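Local coordinates for periplasmic binding protein (Thermotoga lettingae TMO, PDB 4RY8), which binds 5-methylthioribose and probably serves as the solute-binding component of a bacterial sugar transporter, at residues V139-V144 with K155-I160; T186-A191 with K210-A215. All coordinates share one frame; numbering follows the deposited sequence.

Contact 1: V139-V144 with K155-I160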
ATOM      1  N   VAL C 139      -4.537 -20.850  -3.705  1.00 20.21           N
ATOM      2  CA  VAL C 139      -5.356 -19.791  -4.242  1.00 19.65           C
ATOM      3  C   VAL C 139      -5.669 -20.004  -5.690  1.00 20.69           C
ATOM      4  O   VAL C 139      -4.722 -20.227  -6.516  1.00 20.69           O
ATOM      5  CB  VAL C 139      -4.615 -18.428  -4.101  1.00 19.45           C
ATOM      6  CG1 VAL C 139      -5.476 -17.288  -4.636  1.00 22.83           C
ATOM      7  CG2 VAL C 139      -4.241 -18.197  -2.648  1.00 29.68           C
ATOM      8  N   ILE C 140      -6.966 -19.899  -5.994  1.00 19.19           N
ATOM      9  CA  ILE C 140      -7.494 -19.672  -7.369  1.00 18.97           C
ATOM     10  C   ILE C 140      -7.536 -18.183  -7.655  1.00 19.81           C
ATOM     11  O   ILE C 140      -8.271 -17.431  -7.041  1.00 23.06           O
ATOM     12  CB  ILE C 140      -8.861 -20.329  -7.612  1.00 19.02           C
ATOM     13  CG1 ILE C 140      -8.696 -21.872  -7.435  1.00 21.00           C
ATOM     14  CG2 ILE C 140      -9.412 -19.954  -9.006  1.00 19.42           C
ATOM     15  CD1 ILE C 140      -9.963 -22.669  -7.311  1.00 24.35           C
ATOM     16  N   TYR C 141      -6.701 -17.747  -8.586  1.00 21.42           N
ATOM     17  CA  TYR C 141      -6.536 -16.322  -8.905  1.00 17.84           C
ATOM     18  C   TYR C 141      -7.397 -15.999 -10.113  1.00 19.99           C
ATOM     19  O   TYR C 141      -7.230 -16.591 -11.194  1.00 25.39           O
ATOM     20  CB  TYR C 141      -5.088 -16.086  -9.272  1.00 17.96           C
ATOM     21  CG  TYR C 141      -4.663 -14.679  -9.653  1.00 18.53           C
ATOM     22  CD1 TYR C 141      -5.089 -13.556  -8.947  1.00 15.48           C
ATOM     23  CD2 TYR C 141      -3.701 -14.490 -10.615  1.00 16.08           C
ATOM     24  CE1 TYR C 141      -4.649 -12.308  -9.290  1.00 15.20           C
ATOM     25  CE2 TYR C 141      -3.260 -13.242 -10.952  1.00 15.80           C
ATOM     26  CZ  TYR C 141      -3.715 -12.154 -10.260  1.00 22.07           C
ATOM     27  OH  TYR C 141      -3.223 -10.934 -10.568  1.00 23.69           O
ATOM     28  N   VAL C 142      -8.276 -15.019  -9.972  1.00 17.58           N
ATOM     29  CA  VAL C 142      -9.146 -14.648 -11.092  1.00 17.85           C
ATOM     30  C   VAL C 142      -8.810 -13.237 -11.557  1.00 21.21           C
ATOM     31  O   VAL C 142      -9.087 -12.214 -10.872  1.00 16.60           O
ATOM     32  CB  VAL C 142     -10.608 -14.756 -10.767  1.00 20.18           C
ATOM     33  CG1 VAL C 142     -11.404 -14.784 -12.061  1.00 27.09           C
ATOM     34  CG2 VAL C 142     -10.909 -15.958  -9.878  1.00 21.01           C
ATOM     35  N   ASN C 143      -8.140 -13.195 -12.703  1.00 18.09           N
ATOM     36  CA  ASN C 143      -7.691 -11.951 -13.280  1.00 17.11           C
ATOM     37  C   ASN C 143      -7.182 -12.246 -14.654  1.00 22.08           C
ATOM     38  O   ASN C 143      -6.962 -13.418 -14.989  1.00 23.02           O
ATOM     39  CB  ASN C 143      -6.565 -11.340 -12.428  1.00 21.27           C
ATOM     40  CG  ASN C 143      -6.321  -9.872 -12.723  1.00 16.25           C
ATOM     41  OD1 ASN C 143      -7.165  -9.169 -13.302  1.00 18.14           O
ATOM     42  ND2 ASN C 143      -5.177  -9.392 -12.306  1.00 18.74           N
ATOM     43  N   VAL C 144      -7.039 -11.181 -15.449  1.00 20.67           N
ATOM     44  CA  VAL C 144      -6.596 -11.272 -16.851  1.00 20.89           C
ATOM     45  C   VAL C 144      -5.726 -10.074 -17.195  1.00 19.46           C
ATOM     46  O   VAL C 144      -5.911  -8.991 -16.638  1.00 24.50           O
ATOM     47  CB  VAL C 144      -7.814 -11.279 -17.805  1.00 30.70           C
ATOM     48  CG1 VAL C 144      -8.945 -12.081 -17.226  1.00 43.46           C
ATOM     49  CG2 VAL C 144      -8.347  -9.885 -18.090  1.00 31.44           C
ATOM     50  N   LYS C 155       0.640  -7.034 -10.170  1.00 17.20           N
ATOM     51  CA  LYS C 155       2.000  -6.861  -9.655  1.00 15.87           C
ATOM     52  C   LYS C 155       2.083  -7.046  -8.168  1.00 16.61           C
ATOM     53  O   LYS C 155       3.056  -7.565  -7.615  1.00 16.19           O
ATOM     54  CB  LYS C 155       2.546  -5.494 -10.052  1.00 19.42           C
ATOM     55  CG  LYS C 155       2.836  -5.296 -11.536  1.00 23.52           C
ATOM     56  CD  LYS C 155       3.976  -6.183 -11.995  1.00 26.36           C
ATOM     57  CE  LYS C 155       4.569  -5.712 -13.309  1.00 37.16           C
ATOM     58  NZ  LYS C 155       5.672  -6.603 -13.768  1.00 40.04           N
ATOM     59  N   MET C 156       1.039  -6.577  -7.478  1.00 15.96           N
ATOM     60  CA  MET C 156       1.013  -6.654  -6.048  1.00 19.79           C
ATOM     61  C   MET C 156       0.718  -8.063  -5.596  1.00 29.02           C
ATOM     62  O   MET C 156       1.289  -8.487  -4.592  1.00 22.36           O
ATOM     63  CB  MET C 156       0.027  -5.619  -5.490  1.00 17.12           C
ATOM     64  CG  MET C 156       0.545  -4.180  -5.563  1.00 27.55           C
ATOM     65  SD  MET C 156       2.220  -3.827  -4.931  1.00 23.80           S
ATOM     66  CE  MET C 156       1.996  -2.152  -4.352  1.00 53.68           C
ATOM     67  N   TRP C 157      -0.072  -8.829  -6.367  1.00 19.17           N
ATOM     68  CA  TRP C 157      -0.227 -10.256  -6.100  1.00 16.07           C
ATOM     69  C   TRP C 157       1.104 -10.999  -6.182  1.00 16.71           C
ATOM     70  O   TRP C 157       1.428 -11.822  -5.321  1.00 17.85           O
ATOM     71  CB  TRP C 157      -1.280 -10.863  -7.019  1.00 21.70           C
ATOM     72  CG  TRP C 157      -1.398 -12.392  -7.108  1.00 19.39           C
ATOM     73  CD1 TRP C 157      -1.310 -13.155  -8.254  1.00 23.11           C
ATOM     74  CD2 TRP C 157      -1.682 -13.305  -6.041  1.00 18.75           C
ATOM     75  NE1 TRP C 157      -1.534 -14.495  -7.954  1.00 25.38           N
ATOM     76  CE2 TRP C 157      -1.752 -14.601  -6.595  1.00 27.14           C
ATOM     77  CE3 TRP C 157      -1.876 -13.151  -4.653  1.00 21.20           C
ATOM     78  CZ2 TRP C 157      -1.993 -15.732  -5.812  1.00 18.49           C
ATOM     79  CZ3 TRP C 157      -2.132 -14.299  -3.878  1.00 17.72           C
ATOM     80  CH2 TRP C 157      -2.203 -15.551  -4.451  1.00 24.65           C
ATOM     81  N   GLN C 158       1.880 -10.731  -7.215  1.00 21.25           N
ATOM     82  CA  GLN C 158       3.174 -11.362  -7.325  1.00 16.75           C
ATOM     83  C   GLN C 158       4.064 -11.077  -6.086  1.00 20.58           C
ATOM     84  O   GLN C 158       4.799 -11.955  -5.648  1.00 17.70           O
ATOM     85  CB  GLN C 158       3.858 -10.888  -8.608  1.00 18.27           C
ATOM     86  CG  GLN C 158       3.006 -10.979  -9.859  1.00 17.57           C
ATOM     87  CD  GLN C 158       2.430 -12.391 -10.122  1.00 22.02           C
ATOM     88  OE1 GLN C 158       3.018 -13.379  -9.741  1.00 17.43           O
ATOM     89  NE2 GLN C 158       1.247 -12.460 -10.724  1.00 25.39           N
ATOM     90  N   ILE C 159       3.960  -9.865  -5.491  1.00 17.70           N
ATOM     91  CA  ILE C 159       4.801  -9.499  -4.365  1.00 19.73           C
ATOM     92  C   ILE C 159       4.330 -10.211  -3.102  1.00 18.38           C
ATOM     93  O   ILE C 159       5.159 -10.642  -2.283  1.00 18.00           O
ATOM     94  CB  ILE C 159       4.864  -7.943  -4.199  1.00 33.22           C
ATOM     95  CG1 ILE C 159       6.184  -7.397  -4.751  1.00 51.32           C
ATOM     96  CG2 ILE C 159       4.854  -7.516  -2.763  1.00 30.81           C
ATOM     97  CD1 ILE C 159       6.444  -7.700  -6.205  1.00 43.40           C
ATOM     98  N   ILE C 160       3.028 -10.327  -2.934  1.00 18.34           N
ATOM     99  CA  ILE C 160       2.494 -11.143  -1.846  1.00 21.30           C
ATOM    100  C   ILE C 160       2.969 -12.580  -1.964  1.00 23.63           C
ATOM    101  O   ILE C 160       3.318 -13.192  -0.958  1.00 19.85           O
ATOM    102  CB  ILE C 160       0.968 -11.132  -1.757  1.00 26.39           C
ATOM    103  CG1 ILE C 160       0.527 -10.076  -0.746  1.00 22.84           C
ATOM    104  CG2 ILE C 160       0.430 -12.480  -1.283  1.00 27.41           C
ATOM    105  CD1 ILE C 160       1.081  -8.717  -1.065  1.00 29.46           C
TER

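Contact 2: T186-A191 with K210-A215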
ATOM      1  N   THR C 186     -18.688 -20.548 -14.783  1.00 23.98           N
ATOM      2  CA  THR C 186     -18.446 -21.786 -15.512  1.00 28.47           C
ATOM      3  C   THR C 186     -17.002 -22.217 -15.274  1.00 29.45           C
ATOM      4  O   THR C 186     -16.740 -23.365 -14.954  1.00 30.66           O
ATOM      5  CB  THR C 186     -18.711 -21.593 -16.999  1.00 26.93           C
ATOM      6  OG1 THR C 186     -20.094 -21.307 -17.167  1.00 36.79           O
ATOM      7  CG2 THR C 186     -18.385 -22.879 -17.791  1.00 33.74           C
ATOM      8  N   ARG C 187     -16.079 -21.286 -15.458  1.00 31.05           N
ATOM      9  CA  ARG C 187     -14.656 -21.545 -15.248  1.00 30.20           C
ATOM     10  C   ARG C 187     -14.372 -22.009 -13.832  1.00 29.55           C
ATOM     11  O   ARG C 187     -13.567 -22.890 -13.627  1.00 26.65           O
ATOM     12  CB  ARG C 187     -13.830 -20.280 -15.528  1.00 31.35           C
ATOM     13  CG  ARG C 187     -13.777 -19.821 -16.971  1.00 37.32           C
ATOM     14  CD  ARG C 187     -13.534 -18.300 -17.042  1.00 31.25           C
ATOM     15  NE  ARG C 187     -12.807 -17.977 -18.271  1.00 48.37           N
ATOM     16  CZ  ARG C 187     -13.326 -18.006 -19.501  1.00 43.19           C
ATOM     17  NH1 ARG C 187     -14.611 -18.292 -19.702  1.00 62.14           N
ATOM     18  NH2 ARG C 187     -12.549 -17.721 -20.547  1.00 41.74           N
ATOM     19  N   MET C 188     -15.008 -21.376 -12.849  1.00 23.90           N
ATOM     20  CA  MET C 188     -14.758 -21.706 -11.472  1.00 25.52           C
ATOM     21  C   MET C 188     -15.200 -23.145 -11.161  1.00 31.53           C
ATOM     22  O   MET C 188     -14.472 -23.840 -10.431  1.00 29.71           O
ATOM     23  CB  MET C 188     -15.379 -20.665 -10.535  1.00 22.42           C
ATOM     24  CG  MET C 188     -15.092 -20.897  -9.066  1.00 27.78           C
ATOM     25  SD  MET C 188     -13.417 -20.557  -8.490  1.00 25.24           S
ATOM     26  CE  MET C 188     -13.466 -21.300  -6.870  1.00 41.18           C
ATOM     27  N   GLU C 189     -16.331 -23.594 -11.741  1.00 30.03           N
ATOM     28  CA  GLU C 189     -16.819 -24.981 -11.604  1.00 28.26           C
ATOM     29  C   GLU C 189     -15.736 -25.952 -12.018  1.00 37.12           C
ATOM     30  O   GLU C 189     -15.451 -26.928 -11.294  1.00 26.97           O
ATOM     31  CB  GLU C 189     -18.025 -25.271 -12.496  1.00 39.96           C
ATOM     32  CG  GLU C 189     -19.357 -24.657 -12.103  1.00 50.12           C
ATOM     33  CD  GLU C 189     -20.351 -24.713 -13.265  1.00 82.15           C
ATOM     34  OE1 GLU C 189     -20.276 -25.640 -14.116  1.00 68.41           O
ATOM     35  OE2 GLU C 189     -21.208 -23.823 -13.352  1.00 51.53           O
ATOM     36  N   ALA C 190     -15.114 -25.670 -13.172  1.00 29.36           N
ATOM     37  CA  ALA C 190     -14.026 -26.532 -13.692  1.00 26.71           C
ATOM     38  C   ALA C 190     -12.757 -26.443 -12.852  1.00 25.64           C
ATOM     39  O   ALA C 190     -12.130 -27.476 -12.600  1.00 29.40           O
ATOM     40  CB  ALA C 190     -13.722 -26.210 -15.169  1.00 30.87           C
ATOM     41  N   ALA C 191     -12.373 -25.228 -12.430  1.00 27.24           N
ATOM     42  CA  ALA C 191     -11.190 -24.998 -11.594  1.00 27.55           C
ATOM     43  C   ALA C 191     -11.235 -25.728 -10.233  1.00 27.82           C
ATOM     44  O   ALA C 191     -10.223 -26.250  -9.789  1.00 24.81           O
ATOM     45  CB  ALA C 191     -10.945 -23.502 -11.375  1.00 26.62           C
ATOM     46  N   LYS C 210     -18.222 -12.358  -8.366  1.00 26.97           N
ATOM     47  CA  LYS C 210     -19.628 -12.767  -8.347  1.00 23.19           C
ATOM     48  C   LYS C 210     -19.774 -14.122  -8.979  1.00 20.73           C
ATOM     49  O   LYS C 210     -20.410 -14.996  -8.455  1.00 21.63           O
ATOM     50  CB  LYS C 210     -20.498 -11.740  -9.089  1.00 24.91           C
ATOM     51  CG  LYS C 210     -20.303 -10.304  -8.609  1.00 47.40           C
ATOM     52  CD  LYS C 210     -21.471  -9.709  -7.884  1.00 33.54           C
ATOM     53  CE  LYS C 210     -22.482  -9.138  -8.849  1.00 50.27           C
ATOM     54  NZ  LYS C 210     -21.988  -8.120  -9.818  1.00 41.06           N
ATOM     55  N   GLY C 211     -19.124 -14.321 -10.118  1.00 21.48           N
ATOM     56  CA  GLY C 211     -19.122 -15.640 -10.731  1.00 20.55           C
ATOM     57  C   GLY C 211     -18.554 -16.712  -9.866  1.00 20.53           C
ATOM     58  O   GLY C 211     -19.139 -17.803  -9.763  1.00 22.59           O
ATOM     59  N   ALA C 212     -17.424 -16.418  -9.237  1.00 19.73           N
ATOM     60  CA  ALA C 212     -16.715 -17.373  -8.386  1.00 19.69           C
ATOM     61  C   ALA C 212     -17.542 -17.790  -7.177  1.00 21.35           C
ATOM     62  O   ALA C 212     -17.648 -18.982  -6.866  1.00 22.31           O
ATOM     63  CB  ALA C 212     -15.388 -16.799  -7.931  1.00 20.31           C
ATOM     64  N   VAL C 213     -18.174 -16.807  -6.541  1.00 21.03           N
ATOM     65  CA  VAL C 213     -19.009 -17.064  -5.364  1.00 21.23           C
ATOM     66  C   VAL C 213     -20.224 -17.884  -5.694  1.00 22.96           C
ATOM     67  O   VAL C 213     -20.588 -18.781  -4.932  1.00 24.40           O
ATOM     68  CB  VAL C 213     -19.441 -15.723  -4.712  1.00 22.20           C
ATOM     69  CG1 VAL C 213     -20.438 -15.937  -3.574  1.00 25.12           C
ATOM     70  CG2 VAL C 213     -18.212 -14.987  -4.192  1.00 27.21           C
ATOM     71  N   ARG C 214     -20.891 -17.585  -6.816  1.00 23.07           N
ATOM     72  CA  ARG C 214     -22.045 -18.347  -7.207  1.00 24.11           C
ATOM     73  C   ARG C 214     -21.652 -19.796  -7.533  1.00 25.21           C
ATOM     74  O   ARG C 214     -22.359 -20.701  -7.196  1.00 25.31           O
ATOM     75  CB  ARG C 214     -22.742 -17.707  -8.392  1.00 27.74           C
ATOM     76  CG  ARG C 214     -23.277 -16.336  -8.137  1.00 26.64           C
ATOM     77  CD  ARG C 214     -23.857 -15.758  -9.394  1.00 34.05           C
ATOM     78  NE  ARG C 214     -24.280 -14.395  -9.116  1.00 40.83           N
ATOM     79  CZ  ARG C 214     -24.113 -13.354  -9.924  1.00 45.70           C
ATOM     80  NH1 ARG C 214     -23.502 -13.475 -11.111  1.00 42.24           N
ATOM     81  NH2 ARG C 214     -24.548 -12.165  -9.517  1.00 34.21           N
ATOM     82  N   ALA C 215     -20.508 -19.995  -8.183  1.00 26.05           N
ATOM     83  CA  ALA C 215     -20.014 -21.342  -8.439  1.00 25.23           C
ATOM     84  C   ALA C 215     -19.831 -22.126  -7.132  1.00 26.08           C
ATOM     85  O   ALA C 215     -20.269 -23.271  -7.011  1.00 25.02           O
ATOM     86  CB  ALA C 215     -18.702 -21.277  -9.206  1.00 23.52           C
TER

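Contact 1: V139-V144 with K155-I160
With CG anti to the backbone N in both residues (chi1 180° in Y141), the tyrosine reaches from its strand and the indole from its helix, and the two side chains run alongside one another, heading opposite ways. W157 CD1 lies above the centre of the phenol ring, 3.3 Å from Y141 CZ. The phenol and the five-membered ring of the indole have centroids 3.8 Å apart and planes inclined at 33°, an oblique pairing in which the CD1-NE1 side of the indole rests on the phenol face. N143 CB packs against the opposite face of the tyrosine, offset toward the rim, and holds the ring between two neighbours. The hydroxyl of Y141 is held too: N143 ND2 donates to Y141 OH over 3.0 Å along a nearly straight line (168°), with the oxygen close to the amide plane, and D154 hydrogen-bonds to the same OH. Farther along the indole, V139 CG1 meets W157 CH2 at 3.7 Å. A leucine in place of Y141 would probably leave part of the indole face without cover and deprive N143 and D154 of their shared hydroxyl partner. The buried contact lies within the beta-alpha-beta unit of strand 137-142, helix 148-163 and strand 167-173; E169 on the last of these hydrogen-bonds W157 NE1, L202 of strand 200-203 touches V139 and W157, and S126 of helix 118-132 packs on the indole.

Contact 2: T186-A191 with K210-A215
M188 faces A212 with CA atoms 5.7 Å apart where the short helical segments 186-191 and 210-215 approach to 8.2 Å between axes and cross at -51°. The alanines of segment 210-215 help the two helices approach this closely. The CB of A215 points toward the other helix and settles against the base of the methionine, 3.6 Å from M188 CB and equally near its CG. M188 CG stands anti to the backbone N (chi1 -177°), and a bend at chi2 (73°) then carries the sulfur off A215 and the terminal methyl toward strand 137-142. On its way the same CG passes A212, lying 3.9 Å from the carbonyl oxygen A212 O and 4.3 Å from the methyl A212 CB. E189 takes a smaller share: its CG lies 4.5 Å from A215 CB, at the edge of the contact. These are van der Waals contacts, so the fit rests on shape and on the exclusion of water from M188, A212 and A215. V201 of strand 200-203 touches both M188 and A212, and F225 also packs on the methionine. Adjacent helices 180-194 and 206-219, separated in sequence by strand 200-203 and packed together against that strand, are characteristic of the alternating alpha/beta architecture of a periplasmic binding protein lobe.

How the contacts relate
Contacts 1 and 2 belong to the same lobe and follow in series along the chain, their centres 17 Å apart. Strand 137-142 connects them: while V139 and Y141 serve contact 1, I140 between them points away from helix 148-163, and its CD1 reaches M188 CE at 3.8 Å and A191 CB at 4.3 Å on helix 180-194. Alternating residues of a single strand thereby link helices on opposite faces of the sheet. Neither contact holds the ligand directly. The side chain of Y141 is about 12 Å from the bound 5-methylthioribose and that of A212 about 14 Å, although M204, a residue of the pocket, touches Y141.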